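Local coordinates for protein HpuA (Kingella denitrificans ATCC 33394, PDB 5EC6) that probably binds haemoglobin at the bacterial outer membrane as the lipoprotein component of a haem-iron uptake system, at residues 100-103 with 104-107; 302-305 with 306-309. One frame throughout, in Å; residues are numbered along the deposited sequence.

Contacts 1 and 2 are both local, each within one continuous run of chain. Their centres lie 25 Å apart, with nearest atoms about 11 Å from each other, and they do not touch. Both belong to the antiparallel beta framework of HpuA, and strand 174-185 borders each of them. Contact 1 is partly buried: a loop leads into strand 104-109, and a histidine ring packs back on that loop. Contact 2 lies at the surface, on strand 298-308 of a hairpin with strand 283-289. Its chemistry is that of charged side chains, with a cation-pi pair and a water bridge, whereas contact 1 has apolar carbons and a backbone carbonyl round an imidazole.

Contact 1: residues 100-103 with 104-107; sequences VLPN and SHPM
His105 turns its ring back to Leu101 and Pro102 through a chi1 of -40°, with CG beside the backbone N and opposite the carbonyl carbon. Leu101 holds CG opposite its own N, chi1 -171°, beside the carbonyl carbon. The two side chains meet at about a right angle. Leu101 CD1 comes to the ring edge, 4.2 Å from His105 CE1. Pro102 adds its CB, also 4.2 Å from His105 CE1. The carbonyl of Pro102 approaches the ring obliquely, with O 2.8 Å from His105 NE2 and 3.2 Å from His105 CE1. Hydrogen bonds also reach the imidazole from elsewhere: NE2 pairs with Thr191 OG1 and ND1 with Ile90 N. With both nitrogens held, rotation of the buried ring should be restricted. Ser104 OG bonds to Arg188 NE. Pro102 CB also lies 4.0 Å from Ser104 O, on the backbone leading to the histidine. Backbone hydrogen bonds join Leu101 to Tyr194, Asn103 to Thr191 and His105 to Ala189. The arrangement is a loop folded against the start of strand 104-109, which pairs antiparallel with strand 188-191 in the beta framework of HpuA.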
ATOM      1  N   VAL A 100      15.097   4.408 -11.012  1.00 29.92           N
ATOM      2  CA  VAL A 100      15.364   3.149 -10.341  1.00 29.89           C
ATOM      3  C   VAL A 100      15.027   3.341  -8.855  1.00 31.70           C
ATOM      4  O   VAL A 100      15.542   4.254  -8.206  1.00 28.42           O
ATOM      5  CB  VAL A 100      16.821   2.705 -10.492  1.00 32.18           C
ATOM      6  CG1 VAL A 100      17.083   1.427  -9.723  1.00 33.53           C
ATOM      7  CG2 VAL A 100      17.191   2.506 -11.971  1.00 35.04           C
ATOM      8  N   LEU A 101      14.196   2.452  -8.315  1.00 25.17           N
ATOM      9  CA  LEU A 101      13.974   2.432  -6.880  1.00 24.44           C
ATOM     10  C   LEU A 101      15.109   1.704  -6.210  1.00 22.61           C
ATOM     11  O   LEU A 101      15.441   0.543  -6.543  1.00 25.54           O
ATOM     12  CB  LEU A 101      12.616   1.773  -6.552  1.00 23.22           C
ATOM     13  CG  LEU A 101      12.165   1.866  -5.104  1.00 23.66           C
ATOM     14  CD1 LEU A 101      11.881   3.326  -4.694  1.00 23.92           C
ATOM     15  CD2 LEU A 101      10.932   0.974  -4.849  1.00 24.25           C
ATOM     16  N   PRO A 102      15.776   2.356  -5.231  1.00 22.74           N
ATOM     17  CA  PRO A 102      16.815   1.603  -4.515  1.00 24.05           C
ATOM     18  C   PRO A 102      16.209   0.390  -3.795  1.00 21.82           C
ATOM     19  O   PRO A 102      15.040   0.466  -3.409  1.00 23.97           O
ATOM     20  CB  PRO A 102      17.327   2.608  -3.500  1.00 26.34           C
ATOM     21  CG  PRO A 102      16.960   3.944  -4.045  1.00 27.17           C
ATOM     22  CD  PRO A 102      15.654   3.743  -4.762  1.00 24.81           C
ATOM     23  N   ASN A 103      16.950  -0.688  -3.648  1.00 23.32           N
ATOM     24  CA  ASN A 103      16.406  -1.901  -3.035  1.00 21.58           C
ATOM     25  C   ASN A 103      16.522  -1.985  -1.522  1.00 21.70           C
ATOM     26  O   ASN A 103      16.014  -2.929  -0.921  1.00 21.25           O
ATOM     27  CB  ASN A 103      17.001  -3.142  -3.662  1.00 21.65           C
ATOM     28  CG  ASN A 103      16.727  -3.243  -5.150  1.00 22.50           C
ATOM     29  OD1 ASN A 103      15.743  -2.749  -5.665  1.00 22.99           O
ATOM     30  ND2 ASN A 103      17.600  -3.937  -5.833  1.00 26.15           N
ATOM     31  N   SER A 104      17.198  -1.006  -0.898  1.00 21.94           N
ATOM     32  CA  SER A 104      17.391  -0.961   0.551  1.00 22.99           C
ATOM     33  C   SER A 104      17.236   0.472   1.007  1.00 21.27           C
ATOM     34  O   SER A 104      17.661   1.409   0.288  1.00 25.86           O
ATOM     35  CB  SER A 104      18.795  -1.480   0.910  1.00 25.91           C
ATOM     36  OG  SER A 104      18.967  -1.544   2.304  1.00 29.94           O
ATOM     37  N   HIS A 105      16.616   0.663   2.173  1.00 21.88           N
ATOM     38  CA  HIS A 105      16.243   1.974   2.696  1.00 21.57           C
ATOM     39  C   HIS A 105      16.374   1.991   4.208  1.00 22.19           C
ATOM     40  O   HIS A 105      16.049   1.024   4.889  1.00 22.24           O
ATOM     41  CB  HIS A 105      14.810   2.381   2.333  1.00 23.72           C
ATOM     42  CG  HIS A 105      14.410   2.012   0.948  1.00 21.66           C
ATOM     43  ND1 HIS A 105      14.217   2.947  -0.030  1.00 21.77           N
ATOM     44  CD2 HIS A 105      14.105   0.814   0.392  1.00 20.23           C
ATOM     45  CE1 HIS A 105      13.866   2.348  -1.150  1.00 21.44           C
ATOM     46  NE2 HIS A 105      13.806   1.048  -0.921  1.00 20.44           N
ATOM     47  N   PRO A 106      16.896   3.093   4.765  1.00 22.25           N
ATOM     48  CA  PRO A 106      16.890   3.210   6.215  1.00 22.82           C
ATOM     49  C   PRO A 106      15.475   3.461   6.779  1.00 21.36           C
ATOM     50  O   PRO A 106      14.696   4.169   6.162  1.00 23.18           O
ATOM     51  CB  PRO A 106      17.780   4.460   6.442  1.00 23.09           C
ATOM     52  CG  PRO A 106      17.543   5.314   5.252  1.00 24.64           C
ATOM     53  CD  PRO A 106      17.382   4.321   4.101  1.00 24.19           C
ATOM     54  N   MET A 107      15.158   2.887   7.926  1.00 20.41           N
ATOM     55  CA  MET A 107      13.914   3.160   8.617  1.00 21.68           C
ATOM     56  C   MET A 107      14.136   4.287   9.610  1.00 24.85           C
ATOM     57  O   MET A 107      15.252   4.442  10.146  1.00 26.87           O
ATOM     58  CB  MET A 107      13.456   1.915   9.350  1.00 23.59           C
ATOM     59  CG  MET A 107      13.282   0.710   8.418  1.00 22.48           C
ATOM     60  SD  MET A 107      12.703  -0.795   9.244  1.00 25.45           S
ATOM     61  CE  MET A 107      11.025  -0.412   9.660  1.00 23.62           C
TER

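Contact 2: residues 302-305 with 306-309; sequences GTRR and EYNA
Glu306 OE1 accepts a hydrogen bond from water 1 at 2.8 Å. Arg305 and Glu306 form a classic beta bulge, both facing Thr176 of the neighbouring strand 174-185. The two successive side chains leave the same side of the strand and cross at a slant. Each has CG anti to its backbone N, chi1 -176° in Arg305 and -175° in Glu306, and each runs on extended. Arg305 has two conformers. In the one described, NH1 donates to water 1 at a short 2.5 Å, a less certain link, with the water at the guanidinium edge, in its plane. Arg305 NH1 and Glu306 OE1 are then 4.0 Å apart, too far for a direct salt bridge. Ser321 OG bonds Glu306 OE2, and in this conformer Ser321 O bonds Arg305 NH1. Arg304 turns to Tyr307 instead. Its chain bends at chi3, and CD lies 3.8 Å from Tyr307 CD1. The guanidinium meets the ring as an off-centre cation-pi pair, with Arg304 CZ 4.5 Å from the ring centroid and the planes 45° apart. The carbonyls of Pro279 and Ser280 bond Arg304 NH2 and NH1, while Tyr307 OH bonds His278 ND1. Tyr307 CD1 sits over one guanidinium face, 3.5 Å from Arg304 NE.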
ATOM      1  N   GLY A 302       0.124  -1.026  -4.445  1.00 14.25           N
ATOM      2  CA  GLY A 302       0.320  -0.520  -5.785  1.00 14.88           C
ATOM      3  C   GLY A 302      -0.944  -0.011  -6.432  1.00 14.61           C
ATOM      4  O   GLY A 302      -1.984   0.103  -5.777  1.00 15.64           O
ATOM      5  N   THR A 303      -0.808   0.311  -7.708  1.00 15.40           N
ATOM      6  CA  THR A 303      -1.816   1.045  -8.452  1.00 16.32           C
ATOM      7  C   THR A 303      -2.282   0.231  -9.650  1.00 15.75           C
ATOM      8  O   THR A 303      -1.523  -0.537 -10.247  1.00 17.00           O
ATOM      9  CB  THR A 303      -1.254   2.436  -8.931  1.00 17.88           C
ATOM     10  OG1 THR A 303      -0.077   2.247  -9.736  1.00 21.41           O
ATOM     11  CG2 THR A 303      -0.975   3.323  -7.734  1.00 21.96           C
ATOM     12  N   ARG A 304      -3.518   0.478 -10.048  1.00 16.18           N
ATOM     13  CA  ARG A 304      -4.137  -0.173 -11.199  1.00 16.63           C
ATOM     14  C   ARG A 304      -3.574   0.418 -12.489  1.00 17.88           C
ATOM     15  O   ARG A 304      -3.791   1.589 -12.794  1.00 20.36           O
ATOM     16  CB  ARG A 304      -5.650   0.033 -11.150  1.00 17.27           C
ATOM     17  CG  ARG A 304      -6.432  -0.783 -12.173  1.00 17.47           C
ATOM     18  CD  ARG A 304      -7.899  -0.875 -11.812  1.00 17.55           C
ATOM     19  NE  ARG A 304      -8.468   0.479 -11.758  1.00 17.50           N
ATOM     20  CZ  ARG A 304      -9.619   0.761 -11.164  1.00 16.75           C
ATOM     21  NH1 ARG A 304     -10.351  -0.171 -10.652  1.00 17.86           N
ATOM     22  NH2 ARG A 304     -10.043   2.027 -11.173  1.00 18.79           N
ATOM     23  N   ARG A 305      -2.881  -0.390 -13.264  1.00 16.77           N
ATOM     24  CA  ARG A 305      -2.279   0.054 -14.514  0.54 18.69           C
ATOM     25  C   ARG A 305      -3.294  -0.017 -15.649  1.00 19.24           C
ATOM     26  O   ARG A 305      -3.279   0.807 -16.568  1.00 19.60           O
ATOM     27  CB  ARG A 305      -1.038  -0.816 -14.803  0.54 20.19           C
ATOM     28  CG  ARG A 305      -0.243  -0.421 -16.032  0.54 22.11           C
ATOM     29  CD  ARG A 305       0.888  -1.403 -16.328  0.54 22.14           C
ATOM     30  NE  ARG A 305       1.731  -0.880 -17.419  0.54 23.53           N
ATOM     31  CZ  ARG A 305       1.415  -0.931 -18.718  0.54 25.37           C
ATOM     32  NH1 ARG A 305       0.296  -1.521 -19.130  0.54 25.94           N
ATOM     33  NH2 ARG A 305       2.220  -0.372 -19.619  0.54 27.75           N
ATOM     34  N   GLU A 306      -4.183  -1.005 -15.599  1.00 18.22           N
ATOM     35  CA  GLU A 306      -5.093  -1.267 -16.711  1.00 18.62           C
ATOM     36  C   GLU A 306      -6.246  -2.069 -16.168  1.00 17.10           C
ATOM     37  O   GLU A 306      -6.074  -2.928 -15.273  1.00 17.46           O
ATOM     38  CB  GLU A 306      -4.388  -2.020 -17.817  1.00 20.84           C
ATOM     39  CG  GLU A 306      -5.245  -2.223 -19.043  1.00 22.11           C
ATOM     40  CD  GLU A 306      -4.519  -2.849 -20.218  1.00 25.87           C
ATOM     41  OE1 GLU A 306      -3.273  -3.044 -20.194  1.00 24.42           O
ATOM     42  OE2 GLU A 306      -5.234  -3.139 -21.231  1.00 29.11           O
ATOM     43  N   TYR A 307      -7.415  -1.844 -16.744  1.00 17.31           N
ATOM     44  CA  TYR A 307      -8.542  -2.721 -16.435  1.00 16.55           C
ATOM     45  C   TYR A 307      -9.472  -2.813 -17.604  1.00 17.95           C
ATOM     46  O   TYR A 307      -9.503  -1.930 -18.490  1.00 17.92           O
ATOM     47  CB  TYR A 307      -9.303  -2.251 -15.176  1.00 17.37           C
ATOM     48  CG  TYR A 307     -10.051  -0.955 -15.348  1.00 18.15           C
ATOM     49  CD1 TYR A 307      -9.406   0.279 -15.142  1.00 19.00           C
ATOM     50  CD2 TYR A 307     -11.368  -0.943 -15.749  1.00 18.60           C
ATOM     51  CE1 TYR A 307     -10.087   1.486 -15.330  1.00 19.33           C
ATOM     52  CE2 TYR A 307     -12.041   0.235 -15.925  1.00 21.03           C
ATOM     53  CZ  TYR A 307     -11.416   1.443 -15.717  1.00 22.16           C
ATOM     54  OH  TYR A 307     -12.113   2.628 -15.894  1.00 23.46           O
ATOM     55  N   ASN A 308     -10.197  -3.939 -17.665  1.00 16.89           N
ATOM     56  CA  ASN A 308     -11.189  -4.166 -18.712  1.00 18.10           C
ATOM     57  C   ASN A 308     -12.317  -4.994 -18.127  1.00 17.48           C
ATOM     58  O   ASN A 308     -12.169  -6.192 -17.901  1.00 16.36           O
ATOM     59  CB  ASN A 308     -10.555  -4.903 -19.894  1.00 18.81           C
ATOM     60  CG  ASN A 308     -11.547  -5.122 -21.019  1.00 20.40           C
ATOM     61  OD1 ASN A 308     -12.666  -4.638 -20.964  1.00 20.91           O
ATOM     62  ND2 ASN A 308     -11.122  -5.839 -22.030  1.00 23.08           N
ATOM     63  N   ALA A 309     -13.446  -4.350 -17.876  1.00 17.94           N
ATOM     64  CA  ALA A 309     -14.574  -5.049 -17.330  1.00 17.74           C
ATOM     65  C   ALA A 309     -15.169  -6.089 -18.289  1.00 18.32           C
ATOM     66  O   ALA A 309     -15.840  -7.020 -17.854  1.00 17.21           O
ATOM     67  CB  ALA A 309     -15.657  -4.046 -16.970  1.00 20.33           C
TER
HETATM   68  O   HOH W   1      -1.298  -3.251 -18.159  1.00 29.91           O